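PDB 5EC0: Alp7A from Bacillus subtilis, which binds adenine nucleotide as a bacterial actin-like protein and probably polymerises into cytoskeletal filaments that segregate a plasmid. Local coordinates for residues F210-G215 with L363-G368; V333-I338 with H355-D360; M6-D9 with M14-N17. One frame throughout, in Å; residues are numbered along the deposited sequence.

Read from the N terminus, the chain first closes contact 3, in which residues 6-9 and 14-17 pair across a short turn that includes N12 and S13, which both bind ADP. Much later, contact 1 opens at strand 207-213 and closes only at the start of helix 364-386. Contact 2 is nested inside that long loop and joins helix 335-346 to strand 355-357. Contacts 1 and 2 reach the same five-stranded sheet, whereas contact 3 belongs to the eight-stranded one. Helix 364-386 links the two regions: L363 and L366 of contact 1 pack on M16, and L366 also on N7, both of contact 3, while L364 reaches A358 of contact 2.

Contact 1 (F210-G215 with L363-G368); sequences FCDLGG and LLNLYG. With ADP (adenosine-5'-diphosphate), chain D.
D212 and N365 carry this contact almost alone, their side chains coming from opposite directions, D212 off strand 207-213 and N365 off the first turn of helix 364-386. The amide ND2 of N365 donates to OD2 of D212 over 2.8 Å in a slightly bent bond, with an N-H...O angle of 156°. The donor keeps this acceptor within its own amide plane, yet meets the carboxylate from above, the two planes being turned 53° apart. S181 locks the pair from outside: its OG bonds to the same OD2, and its backbone N to N365 OD1, so both ends of the amide are held and its rotation is fixed. A magnesium ion lies about 4 Å from the N365 side chain. In the actin-like ATPase fold this strand runs into the glycine-rich phosphate-binding turn; here G215 N bonds to the bridging O3A of ADP at 3.2 Å, and G214 CA lies equally near that oxygen. Around the polar link the packing is loose. F210 CE2 and L364 CD2 face each other at 4.7 Å, and L364 packs on F327 and A187. L363, at the N-cap, and Y367 make no contact with the strand segment and are partly exposed.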
ATOM      1  N   PHE A 210     -15.553  -4.582  -5.146  1.00 26.17           N
ATOM      2  CA  PHE A 210     -14.190  -4.037  -5.110  1.00 29.77           C
ATOM      3  C   PHE A 210     -13.204  -5.141  -4.824  1.00 30.67           C
ATOM      4  O   PHE A 210     -13.303  -5.780  -3.781  1.00 30.70           O
ATOM      5  CB  PHE A 210     -14.056  -2.963  -4.043  1.00 29.73           C
ATOM      6  CG  PHE A 210     -14.080  -1.563  -4.571  1.00 30.41           C
ATOM      7  CD1 PHE A 210     -14.918  -1.209  -5.612  1.00 36.88           C
ATOM      8  CD2 PHE A 210     -13.274  -0.589  -4.000  1.00 31.43           C
ATOM      9  CE1 PHE A 210     -14.948   0.100  -6.094  1.00 42.35           C
ATOM     10  CE2 PHE A 210     -13.280   0.710  -4.477  1.00 37.71           C
ATOM     11  CZ  PHE A 210     -14.128   1.060  -5.527  1.00 42.78           C
ATOM     12  N   CYS A 211     -12.262  -5.372  -5.739  1.00 25.80           N
ATOM     13  CA  CYS A 211     -11.283  -6.450  -5.569  1.00 22.81           C
ATOM     14  C   CYS A 211      -9.860  -5.926  -5.391  1.00 30.43           C
ATOM     15  O   CYS A 211      -9.172  -5.608  -6.365  1.00 28.84           O
ATOM     16  CB  CYS A 211     -11.326  -7.397  -6.756  1.00 24.99           C
ATOM     17  SG  CYS A 211     -12.966  -8.037  -7.069  1.00 37.83           S
ATOM     18  N   ASP A 212      -9.442  -5.832  -4.134  1.00 30.97           N
ATOM     19  CA  ASP A 212      -8.101  -5.384  -3.773  1.00 24.23           C
ATOM     20  C   ASP A 212      -7.123  -6.567  -3.864  1.00 24.01           C
ATOM     21  O   ASP A 212      -6.949  -7.322  -2.901  1.00 26.93           O
ATOM     22  CB  ASP A 212      -8.122  -4.777  -2.362  1.00 22.69           C
ATOM     23  CG  ASP A 212      -6.822  -4.070  -1.990  1.00 19.73           C
ATOM     24  OD1 ASP A 212      -5.801  -4.221  -2.704  1.00 31.38           O
ATOM     25  OD2 ASP A 212      -6.823  -3.382  -0.948  1.00 19.90           O
ATOM     26  N   LEU A 213      -6.503  -6.740  -5.028  1.00 22.74           N
ATOM     27  CA  LEU A 213      -5.627  -7.891  -5.236  1.00 23.99           C
ATOM     28  C   LEU A 213      -4.190  -7.544  -4.877  1.00 31.13           C
ATOM     29  O   LEU A 213      -3.549  -6.765  -5.583  1.00 26.09           O
ATOM     30  CB  LEU A 213      -5.700  -8.384  -6.696  1.00 28.81           C
ATOM     31  CG  LEU A 213      -7.097  -8.561  -7.324  1.00 35.92           C
ATOM     32  CD1 LEU A 213      -7.032  -8.913  -8.824  1.00 26.65           C
ATOM     33  CD2 LEU A 213      -7.932  -9.580  -6.565  1.00 32.62           C
ATOM     34  N   GLY A 214      -3.683  -8.143  -3.802  1.00 31.23           N
ATOM     35  CA  GLY A 214      -2.338  -7.864  -3.333  1.00 26.70           C
ATOM     36  C   GLY A 214      -1.387  -9.046  -3.427  1.00 34.02           C
ATOM     37  O   GLY A 214      -1.764 -10.129  -3.877  1.00 37.30           O
ATOM     38  N   GLY A 215      -0.146  -8.834  -3.000  1.00 34.84           N
ATOM     39  CA  GLY A 215       0.871  -9.875  -3.006  1.00 28.23           C
ATOM     40  C   GLY A 215       0.551 -10.995  -2.037  1.00 32.26           C
ATOM     41  O   GLY A 215       0.772 -12.159  -2.351  1.00 39.41           O
ATOM     42  N   LEU A 363      -2.121   2.340  -6.148  1.00 28.91           N
ATOM     43  CA  LEU A 363      -2.175   3.445  -5.196  1.00 23.77           C
ATOM     44  C   LEU A 363      -3.588   3.831  -4.761  1.00 23.95           C
ATOM     45  O   LEU A 363      -3.755   4.808  -4.028  1.00 27.19           O
ATOM     46  CB  LEU A 363      -1.483   4.672  -5.776  1.00 25.34           C
ATOM     47  CG  LEU A 363       0.013   4.546  -6.099  1.00 34.53           C
ATOM     48  CD1 LEU A 363       0.631   5.919  -6.421  1.00 29.09           C
ATOM     49  CD2 LEU A 363       0.765   3.859  -4.980  1.00 27.84           C
ATOM     50  N   LEU A 364      -4.593   3.061  -5.183  1.00 24.51           N
ATOM     51  CA  LEU A 364      -5.996   3.463  -4.980  1.00 29.07           C
ATOM     52  C   LEU A 364      -6.374   3.638  -3.492  1.00 24.26           C
ATOM     53  O   LEU A 364      -7.037   4.622  -3.126  1.00 18.84           O
ATOM     54  CB  LEU A 364      -6.944   2.452  -5.646  1.00 27.76           C
ATOM     55  CG  LEU A 364      -8.297   3.022  -6.079  1.00 23.70           C
ATOM     56  CD1 LEU A 364      -8.102   4.059  -7.190  1.00 21.24           C
ATOM     57  CD2 LEU A 364      -9.268   1.925  -6.535  1.00 18.59           C
ATOM     58  N   ASN A 365      -5.972   2.693  -2.641  1.00 17.17           N
ATOM     59  CA  ASN A 365      -6.233   2.823  -1.199  1.00 24.66           C
ATOM     60  C   ASN A 365      -5.651   4.142  -0.646  1.00 28.62           C
ATOM     61  O   ASN A 365      -6.363   4.933  -0.002  1.00 24.55           O
ATOM     62  CB  ASN A 365      -5.654   1.629  -0.425  1.00 26.88           C
ATOM     63  CG  ASN A 365      -6.561   0.394  -0.458  1.00 29.30           C
ATOM     64  OD1 ASN A 365      -7.784   0.500  -0.393  1.00 31.92           O
ATOM     65  ND2 ASN A 365      -5.954  -0.781  -0.575  1.00 27.76           N
ATOM     66  N   LEU A 366      -4.365   4.373  -0.917  1.00 24.41           N
ATOM     67  CA  LEU A 366      -3.671   5.603  -0.517  1.00 22.32           C
ATOM     68  C   LEU A 366      -4.399   6.861  -1.000  1.00 22.52           C
ATOM     69  O   LEU A 366      -4.555   7.834  -0.264  1.00 26.66           O
ATOM     70  CB  LEU A 366      -2.247   5.606  -1.065  1.00 20.42           C
ATOM     71  CG  LEU A 366      -1.316   6.742  -0.662  1.00 21.88           C
ATOM     72  CD1 LEU A 366      -1.360   6.947   0.821  1.00 22.29           C
ATOM     73  CD2 LEU A 366       0.127   6.418  -1.112  1.00 23.35           C
ATOM     74  N   TYR A 367      -4.835   6.810  -2.251  1.00 22.42           N
ATOM     75  CA  TYR A 367      -5.525   7.912  -2.892  1.00 24.85           C
ATOM     76  C   TYR A 367      -6.879   8.162  -2.244  1.00 23.49           C
ATOM     77  O   TYR A 367      -7.329   9.304  -2.146  1.00 23.22           O
ATOM     78  CB  TYR A 367      -5.691   7.629  -4.391  1.00 24.91           C
ATOM     79  CG  TYR A 367      -4.468   7.985  -5.204  1.00 27.61           C
ATOM     80  CD1 TYR A 367      -3.285   8.367  -4.579  1.00 25.11           C
ATOM     81  CD2 TYR A 367      -4.501   7.972  -6.598  1.00 22.50           C
ATOM     82  CE1 TYR A 367      -2.164   8.709  -5.316  1.00 29.62           C
ATOM     83  CE2 TYR A 367      -3.390   8.329  -7.343  1.00 27.91           C
ATOM     84  CZ  TYR A 367      -2.225   8.691  -6.697  1.00 28.77           C
ATOM     85  OH  TYR A 367      -1.117   9.039  -7.430  1.00 33.16           O
ATOM     86  N   GLY A 368      -7.508   7.084  -1.794  1.00 23.20           N
ATOM     87  CA  GLY A 368      -8.752   7.171  -1.058  1.00 21.06           C
ATOM     88  C   GLY A 368      -8.524   7.879   0.261  1.00 25.57           C
ATOM     89  O   GLY A 368      -9.322   8.719   0.662  1.00 28.73           O
TER
HETATM   90  PB  ADP D 403       0.616  -6.203  -0.686  1.00 58.56           P
HETATM   91  O1B ADP D 403       0.570  -4.927   0.146  1.00 38.66           O
HETATM   92  O2B ADP D 403      -0.139  -7.395  -0.122  1.00 56.80           O
HETATM   93  O3B ADP D 403       1.978  -6.612  -1.196  1.00 62.29           O
HETATM   94  PA  ADP D 403       0.130  -4.570  -3.028  1.00 33.43           P
HETATM   95  O1A ADP D 403       1.190  -3.660  -2.448  1.00 40.40           O
HETATM   96  O2A ADP D 403      -1.174  -3.988  -3.543  1.00 24.57           O
HETATM   97  O3A ADP D 403      -0.201  -5.803  -2.027  1.00 54.81           O
HETATM   98  O5' ADP D 403       0.776  -5.415  -4.218  1.00 44.01           O
HETATM   99  C5' ADP D 403       2.168  -5.700  -4.287  1.00 39.49           C
HETATM  100  C4' ADP D 403       2.378  -6.164  -5.713  1.00 31.93           C
HETATM  101  O4' ADP D 403       2.325  -5.022  -6.562  1.00 33.87           O
HETATM  102  C3' ADP D 403       3.729  -6.802  -5.978  1.00 34.83           C
HETATM  103  O3' ADP D 403       3.625  -8.225  -5.947  1.00 41.55           O
HETATM  104  C2' ADP D 403       4.092  -6.345  -7.377  1.00 38.61           C
HETATM  105  O2' ADP D 403       3.999  -7.475  -8.244  1.00 31.46           O
HETATM  106  C1' ADP D 403       3.031  -5.320  -7.759  1.00 35.07           C
HETATM  107  N9  ADP D 403       3.569  -4.060  -8.321  1.00 33.40           N
HETATM  108  C8  ADP D 403       3.076  -3.490  -9.441  1.00 37.07           C
HETATM  109  N7  ADP D 403       3.734  -2.347  -9.737  1.00 38.40           N
HETATM  110  C5  ADP D 403       4.659  -2.167  -8.782  1.00 32.10           C
HETATM  111  C6  ADP D 403       5.683  -1.134  -8.529  1.00 39.87           C
HETATM  112  N6  ADP D 403       5.803  -0.082  -9.385  1.00 49.53           N
HETATM  113  N1  ADP D 403       6.460  -1.283  -7.434  1.00 34.59           N
HETATM  114  C2  ADP D 403       6.317  -2.346  -6.610  1.00 34.28           C
HETATM  115  N3  ADP D 403       5.404  -3.336  -6.772  1.00 27.02           N
HETATM  116  C4  ADP D 403       4.557  -3.298  -7.842  1.00 27.07           C

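Contact 2 (V333-I338 with H355-D360); sequences VLEESI and HIVAED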
ATOM      1  N   VAL A 333      -0.785  -5.590 -12.368  1.00 29.44           N
ATOM      2  CA  VAL A 333       0.012  -6.550 -13.121  1.00 28.61           C
ATOM      3  C   VAL A 333      -0.871  -7.462 -13.980  1.00 35.65           C
ATOM      4  O   VAL A 333      -0.534  -7.809 -15.129  1.00 34.32           O
ATOM      5  CB  VAL A 333       0.868  -7.389 -12.152  1.00 28.92           C
ATOM      6  CG1 VAL A 333       1.389  -8.649 -12.815  1.00 32.62           C
ATOM      7  CG2 VAL A 333       2.014  -6.530 -11.581  1.00 30.82           C
ATOM      8  N   LEU A 334      -2.022  -7.809 -13.417  1.00 31.58           N
ATOM      9  CA  LEU A 334      -2.934  -8.761 -14.020  1.00 34.13           C
ATOM     10  C   LEU A 334      -3.892  -8.126 -15.017  1.00 33.41           C
ATOM     11  O   LEU A 334      -4.770  -8.808 -15.551  1.00 40.40           O
ATOM     12  CB  LEU A 334      -3.748  -9.476 -12.930  1.00 38.42           C
ATOM     13  CG  LEU A 334      -3.066 -10.386 -11.908  1.00 36.57           C
ATOM     14  CD1 LEU A 334      -4.129 -11.143 -11.146  1.00 27.92           C
ATOM     15  CD2 LEU A 334      -2.098 -11.355 -12.573  1.00 34.25           C
ATOM     16  N   GLU A 335      -3.736  -6.830 -15.259  1.00 28.64           N
ATOM     17  CA  GLU A 335      -4.725  -6.080 -16.029  1.00 35.50           C
ATOM     18  C   GLU A 335      -5.028  -6.704 -17.392  1.00 41.88           C
ATOM     19  O   GLU A 335      -6.192  -6.905 -17.758  1.00 42.60           O
ATOM     20  CB  GLU A 335      -4.270  -4.639 -16.233  1.00 31.01           C
ATOM     21  CG  GLU A 335      -5.205  -3.883 -17.163  1.00 39.17           C
ATOM     22  CD  GLU A 335      -4.879  -2.407 -17.295  1.00 49.57           C
ATOM     23  OE1 GLU A 335      -3.770  -1.982 -16.896  1.00 59.28           O
ATOM     24  OE2 GLU A 335      -5.750  -1.670 -17.793  1.00 45.41           O
ATOM     25  N   GLU A 336      -3.971  -7.007 -18.135  1.00 35.28           N
ATOM     26  CA  GLU A 336      -4.105  -7.662 -19.422  1.00 39.19           C
ATOM     27  C   GLU A 336      -4.800  -9.031 -19.280  1.00 48.56           C
ATOM     28  O   GLU A 336      -5.703  -9.373 -20.059  1.00 47.76           O
ATOM     29  CB  GLU A 336      -2.725  -7.810 -20.069  1.00 37.66           C
ATOM     30  CG  GLU A 336      -2.692  -8.563 -21.394  1.00 46.50           C
ATOM     31  CD  GLU A 336      -1.262  -8.892 -21.842  1.00 57.32           C
ATOM     32  OE1 GLU A 336      -0.307  -8.592 -21.092  1.00 66.69           O
ATOM     33  OE2 GLU A 336      -1.090  -9.451 -22.941  1.00 52.27           O
ATOM     34  N   SER A 337      -4.373  -9.797 -18.281  1.00 33.09           N
ATOM     35  CA  SER A 337      -4.885 -11.140 -18.032  1.00 35.94           C
ATOM     36  C   SER A 337      -6.367 -11.113 -17.704  1.00 39.22           C
ATOM     37  O   SER A 337      -7.128 -12.004 -18.079  1.00 39.19           O
ATOM     38  CB  SER A 337      -4.122 -11.793 -16.875  1.00 35.11           C
ATOM     39  OG  SER A 337      -2.792 -12.102 -17.250  1.00 47.14           O
ATOM     40  N   ILE A 338      -6.760 -10.079 -16.975  1.00 41.77           N
ATOM     41  CA  ILE A 338      -8.131  -9.923 -16.552  1.00 39.68           C
ATOM     42  C   ILE A 338      -9.010  -9.662 -17.771  1.00 42.43           C
ATOM     43  O   ILE A 338     -10.105 -10.221 -17.896  1.00 37.33           O
ATOM     44  CB  ILE A 338      -8.247  -8.801 -15.531  1.00 27.65           C
ATOM     45  CG1 ILE A 338      -7.599  -9.259 -14.222  1.00 30.51           C
ATOM     46  CG2 ILE A 338      -9.703  -8.401 -15.333  1.00 34.43           C
ATOM     47  CD1 ILE A 338      -7.293  -8.138 -13.229  1.00 27.94           C
ATOM     48  N   HIS A 355     -16.074  -5.540 -16.072  1.00 33.30           N
ATOM     49  CA  HIS A 355     -14.858  -5.916 -15.372  1.00 32.95           C
ATOM     50  C   HIS A 355     -13.785  -4.866 -15.622  1.00 33.62           C
ATOM     51  O   HIS A 355     -13.086  -4.897 -16.634  1.00 38.56           O
ATOM     52  CB  HIS A 355     -14.422  -7.330 -15.780  1.00 32.77           C
ATOM     53  CG  HIS A 355     -15.396  -8.397 -15.356  1.00 37.40           C
ATOM     54  ND1 HIS A 355     -15.286  -9.076 -14.158  1.00 40.01           N
ATOM     55  CD2 HIS A 355     -16.507  -8.883 -15.963  1.00 34.56           C
ATOM     56  CE1 HIS A 355     -16.283  -9.942 -14.051  1.00 35.16           C
ATOM     57  NE2 HIS A 355     -17.035  -9.844 -15.133  1.00 36.04           N
ATOM     58  N   ILE A 356     -13.701  -3.923 -14.681  1.00 34.93           N
ATOM     59  CA  ILE A 356     -12.872  -2.724 -14.795  1.00 34.74           C
ATOM     60  C   ILE A 356     -11.624  -2.791 -13.903  1.00 28.50           C
ATOM     61  O   ILE A 356     -11.708  -3.059 -12.704  1.00 31.24           O
ATOM     62  CB  ILE A 356     -13.669  -1.437 -14.414  1.00 39.40           C
ATOM     63  CG1 ILE A 356     -15.076  -1.430 -15.033  1.00 36.12           C
ATOM     64  CG2 ILE A 356     -12.879  -0.187 -14.772  1.00 26.12           C
ATOM     65  CD1 ILE A 356     -15.099  -1.359 -16.551  1.00 36.74           C
ATOM     66  N   VAL A 357     -10.462  -2.571 -14.500  1.00 31.69           N
ATOM     67  CA  VAL A 357      -9.238  -2.453 -13.730  1.00 26.27           C
ATOM     68  C   VAL A 357      -9.048  -0.967 -13.474  1.00 28.75           C
ATOM     69  O   VAL A 357      -9.061  -0.172 -14.416  1.00 27.50           O
ATOM     70  CB  VAL A 357      -8.012  -3.054 -14.467  1.00 38.49           C
ATOM     71  CG1 VAL A 357      -6.728  -2.901 -13.613  1.00 26.43           C
ATOM     72  CG2 VAL A 357      -8.268  -4.525 -14.833  1.00 24.93           C
ATOM     73  N   ALA A 358      -8.930  -0.587 -12.204  1.00 23.79           N
ATOM     74  CA  ALA A 358      -8.677   0.816 -11.848  1.00 27.27           C
ATOM     75  C   ALA A 358      -7.345   1.314 -12.399  1.00 32.80           C
ATOM     76  O   ALA A 358      -6.345   0.593 -12.374  1.00 33.45           O
ATOM     77  CB  ALA A 358      -8.694   0.994 -10.343  1.00 22.98           C
ATOM     78  N   GLU A 359      -7.341   2.542 -12.910  1.00 36.02           N
ATOM     79  CA  GLU A 359      -6.098   3.265 -13.122  1.00 41.38           C
ATOM     80  C   GLU A 359      -5.584   3.628 -11.734  1.00 41.30           C
ATOM     81  O   GLU A 359      -6.386   3.841 -10.827  1.00 39.86           O
ATOM     82  CB  GLU A 359      -6.321   4.501 -13.990  1.00 53.19           C
ATOM     83  CG  GLU A 359      -6.001   4.276 -15.464  1.00 70.97           C
ATOM     84  CD  GLU A 359      -7.073   4.829 -16.389  1.00 83.52           C
ATOM     85  OE1 GLU A 359      -8.192   5.112 -15.903  1.00 85.87           O
ATOM     86  OE2 GLU A 359      -6.798   4.977 -17.602  1.00 87.07           O
ATOM     87  N   ASP A 360      -4.266   3.675 -11.561  1.00 40.34           N
ATOM     88  CA  ASP A 360      -3.681   3.883 -10.231  1.00 34.50           C
ATOM     89  C   ASP A 360      -4.102   2.768  -9.287  1.00 31.62           C
ATOM     90  O   ASP A 360      -4.326   3.012  -8.091  1.00 25.42           O
ATOM     91  CB  ASP A 360      -4.094   5.235  -9.638  1.00 35.12           C
ATOM     92  CG  ASP A 360      -3.691   6.408 -10.512  1.00 39.12           C
ATOM     93  OD1 ASP A 360      -2.531   6.439 -10.970  1.00 39.96           O
ATOM     94  OD2 ASP A 360      -4.534   7.300 -10.731  1.00 41.38           O
TER
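E335 and V357 bring the backbones closest, with their CA atoms 6.2 Å apart; toward the end of the segment the chains diverge, and I338 CA stands 7.9 Å from H355 CA. The first turn of helix 335-346, with I338 N bonded to L334 O, thus rests over the short strand 355-357. V357 is the centre of the contact. Its CG2 methyl fits between two side chains one helical turn apart, 3.9 Å from E335 CG and 4.1 Å from I338 CD1. CG1, anti to the backbone N (chi1 180°), also touches the stem of E335, 4.0 Å from its CB. E335 meets the valine mainly with CB and CG; its extended chain carries the carboxylate to the exposed side, where OE2 lies 6.7 Å from OE2 of E359, a like charge. On the inner side I338 is buried and also packs on Y326, while the H355 ring meets those of Y324 and Y346 nearly parallel. Strand 355-357 runs parallel to strand 322-327 at the edge of the five-stranded sheet, and the helices between them make this a beta-alpha-beta crossover of the actin-like nucleotide-binding fold.

Contact 3 (M6-D9 with M14-N17); sequences MNVD and MYMN
D9 and M16 form the hydrogen-bonded pair of two strands that run antiparallel, their axes 161° apart. D9 N donates to M16 O at 2.8 Å, and M16 N returns a bond to D9 O at 3.0 Å. Beside them V8 and N17 make a non-hydrogen-bonded pair, where the weaker CA-H...O kind takes over: N17 CA approaches N7 O to 3.0 Å. Side-chain packing gathers on the face of V8 and Y15. CG1 of V8 comes obliquely to the tyrosine ring, 3.4 Å from CE2, and M6, its chain fully extended, crosses Y15 at about a right angle to rest its methyl CE against the hydroxyl, 3.5 Å from OH. That buried hydroxyl has methyl groups for company and no polar partner in the model. On the other face D9 and M16 lie side by side. A bend at the end of the methionine (chi3 -58°) brings its CE within 3.3 Å of D9 OD2, and a magnesium ion lies about 4 Å from the aspartate side chain. The turn between the strands contributes N12 and S13 to the ADP site, making this the phosphate-binding beta hairpin that opens the fold in actin-like ATPases.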
ATOM      1  N   MET A   6      -0.876  13.691   6.393  1.00 26.54           N
ATOM      2  CA  MET A   6      -0.024  12.546   6.132  1.00 24.57           C
ATOM      3  C   MET A   6      -0.837  11.257   6.106  1.00 26.38           C
ATOM      4  O   MET A   6      -1.472  10.885   7.091  1.00 29.59           O
ATOM      5  CB  MET A   6       1.092  12.441   7.166  1.00 20.47           C
ATOM      6  CG  MET A   6       1.933  11.189   6.979  1.00 19.88           C
ATOM      7  SD  MET A   6       3.405  11.275   7.977  1.00 28.84           S
ATOM      8  CE  MET A   6       4.241   9.760   7.503  1.00 20.25           C
ATOM      9  N   ASN A   7      -0.791  10.595   4.956  1.00 25.63           N
ATOM     10  CA  ASN A   7      -1.564   9.400   4.674  1.00 22.87           C
ATOM     11  C   ASN A   7      -0.653   8.213   4.415  1.00 22.74           C
ATOM     12  O   ASN A   7       0.254   8.294   3.601  1.00 21.94           O
ATOM     13  CB  ASN A   7      -2.473   9.651   3.476  1.00 23.70           C
ATOM     14  CG  ASN A   7      -3.503  10.736   3.757  1.00 25.55           C
ATOM     15  OD1 ASN A   7      -4.242  10.676   4.751  1.00 23.62           O
ATOM     16  ND2 ASN A   7      -3.551  11.733   2.894  1.00 23.39           N
ATOM     17  N   VAL A   8      -0.895   7.109   5.102  1.00 20.73           N
ATOM     18  CA  VAL A   8       0.048   5.987   5.074  1.00 19.82           C
ATOM     19  C   VAL A   8      -0.683   4.701   4.750  1.00 27.46           C
ATOM     20  O   VAL A   8      -1.726   4.411   5.340  1.00 27.90           O
ATOM     21  CB  VAL A   8       0.790   5.839   6.430  1.00 24.63           C
ATOM     22  CG1 VAL A   8       1.588   4.587   6.471  1.00 23.91           C
ATOM     23  CG2 VAL A   8       1.697   7.049   6.675  1.00 26.00           C
ATOM     24  N   ASP A   9      -0.142   3.972   3.774  1.00 23.17           N
ATOM     25  CA  ASP A   9      -0.541   2.614   3.440  1.00 24.13           C
ATOM     26  C   ASP A   9       0.573   1.685   3.935  1.00 25.61           C
ATOM     27  O   ASP A   9       1.645   1.632   3.328  1.00 27.63           O
ATOM     28  CB  ASP A   9      -0.744   2.471   1.922  1.00 22.85           C
ATOM     29  CG  ASP A   9      -1.347   1.121   1.513  1.00 32.25           C
ATOM     30  OD1 ASP A   9      -1.216   0.118   2.250  1.00 30.24           O
ATOM     31  OD2 ASP A   9      -1.955   1.066   0.421  1.00 36.74           O
ATOM     32  N   MET A  14       5.198  -2.861   0.118  1.00 38.17           N
ATOM     33  CA  MET A  14       5.718  -1.511   0.233  1.00 34.15           C
ATOM     34  C   MET A  14       4.931  -0.721   1.283  1.00 35.43           C
ATOM     35  O   MET A  14       3.716  -0.794   1.339  1.00 30.65           O
ATOM     36  CB  MET A  14       5.646  -0.771  -1.117  1.00 32.65           C
ATOM     37  CG  MET A  14       6.467  -1.373  -2.260  1.00 48.53           C
ATOM     38  SD  MET A  14       8.267  -1.384  -2.030  1.00 43.10           S
ATOM     39  CE  MET A  14       8.645   0.347  -2.133  1.00 28.68           C
ATOM     40  N   TYR A  15       5.657   0.008   2.117  1.00 24.74           N
ATOM     41  CA  TYR A  15       5.151   1.153   2.848  1.00 26.69           C
ATOM     42  C   TYR A  15       5.010   2.302   1.847  1.00 30.87           C
ATOM     43  O   TYR A  15       5.957   2.591   1.130  1.00 27.32           O
ATOM     44  CB  TYR A  15       6.124   1.527   3.982  1.00 31.27           C
ATOM     45  CG  TYR A  15       5.884   2.876   4.617  1.00 30.29           C
ATOM     46  CD1 TYR A  15       6.372   4.044   4.034  1.00 29.10           C
ATOM     47  CD2 TYR A  15       5.185   2.981   5.808  1.00 21.39           C
ATOM     48  CE1 TYR A  15       6.152   5.281   4.614  1.00 20.60           C
ATOM     49  CE2 TYR A  15       4.972   4.221   6.410  1.00 30.22           C
ATOM     50  CZ  TYR A  15       5.447   5.365   5.798  1.00 27.86           C
ATOM     51  OH  TYR A  15       5.238   6.583   6.381  1.00 26.91           O
ATOM     52  N   MET A  16       3.843   2.941   1.786  1.00 21.82           N
ATOM     53  CA  MET A  16       3.647   4.060   0.864  1.00 24.64           C
ATOM     54  C   MET A  16       2.972   5.173   1.609  1.00 31.14           C
ATOM     55  O   MET A  16       2.114   4.920   2.474  1.00 30.59           O
ATOM     56  CB  MET A  16       2.814   3.643  -0.358  1.00 24.18           C
ATOM     57  CG  MET A  16       3.166   2.260  -0.938  1.00 23.65           C
ATOM     58  SD  MET A  16       2.145   1.870  -2.357  1.00 38.78           S
ATOM     59  CE  MET A  16       0.534   1.980  -1.603  1.00 38.19           C
ATOM     60  N   ASN A  17       3.323   6.413   1.293  1.00 31.26           N
ATOM     61  CA  ASN A  17       2.682   7.446   2.068  1.00 24.88           C
ATOM     62  C   ASN A  17       2.579   8.715   1.198  1.00 27.62           C
ATOM     63  O   ASN A  17       3.411   8.958   0.320  1.00 34.57           O
ATOM     64  CB  ASN A  17       3.486   7.684   3.367  1.00 37.38           C
ATOM     65  CG  ASN A  17       4.831   8.335   3.107  1.00 50.32           C
ATOM     66  OD1 ASN A  17       4.895   9.504   2.725  1.00 60.48           O
ATOM     67  ND2 ASN A  17       5.829   7.511   2.953  1.00 69.22           N
TER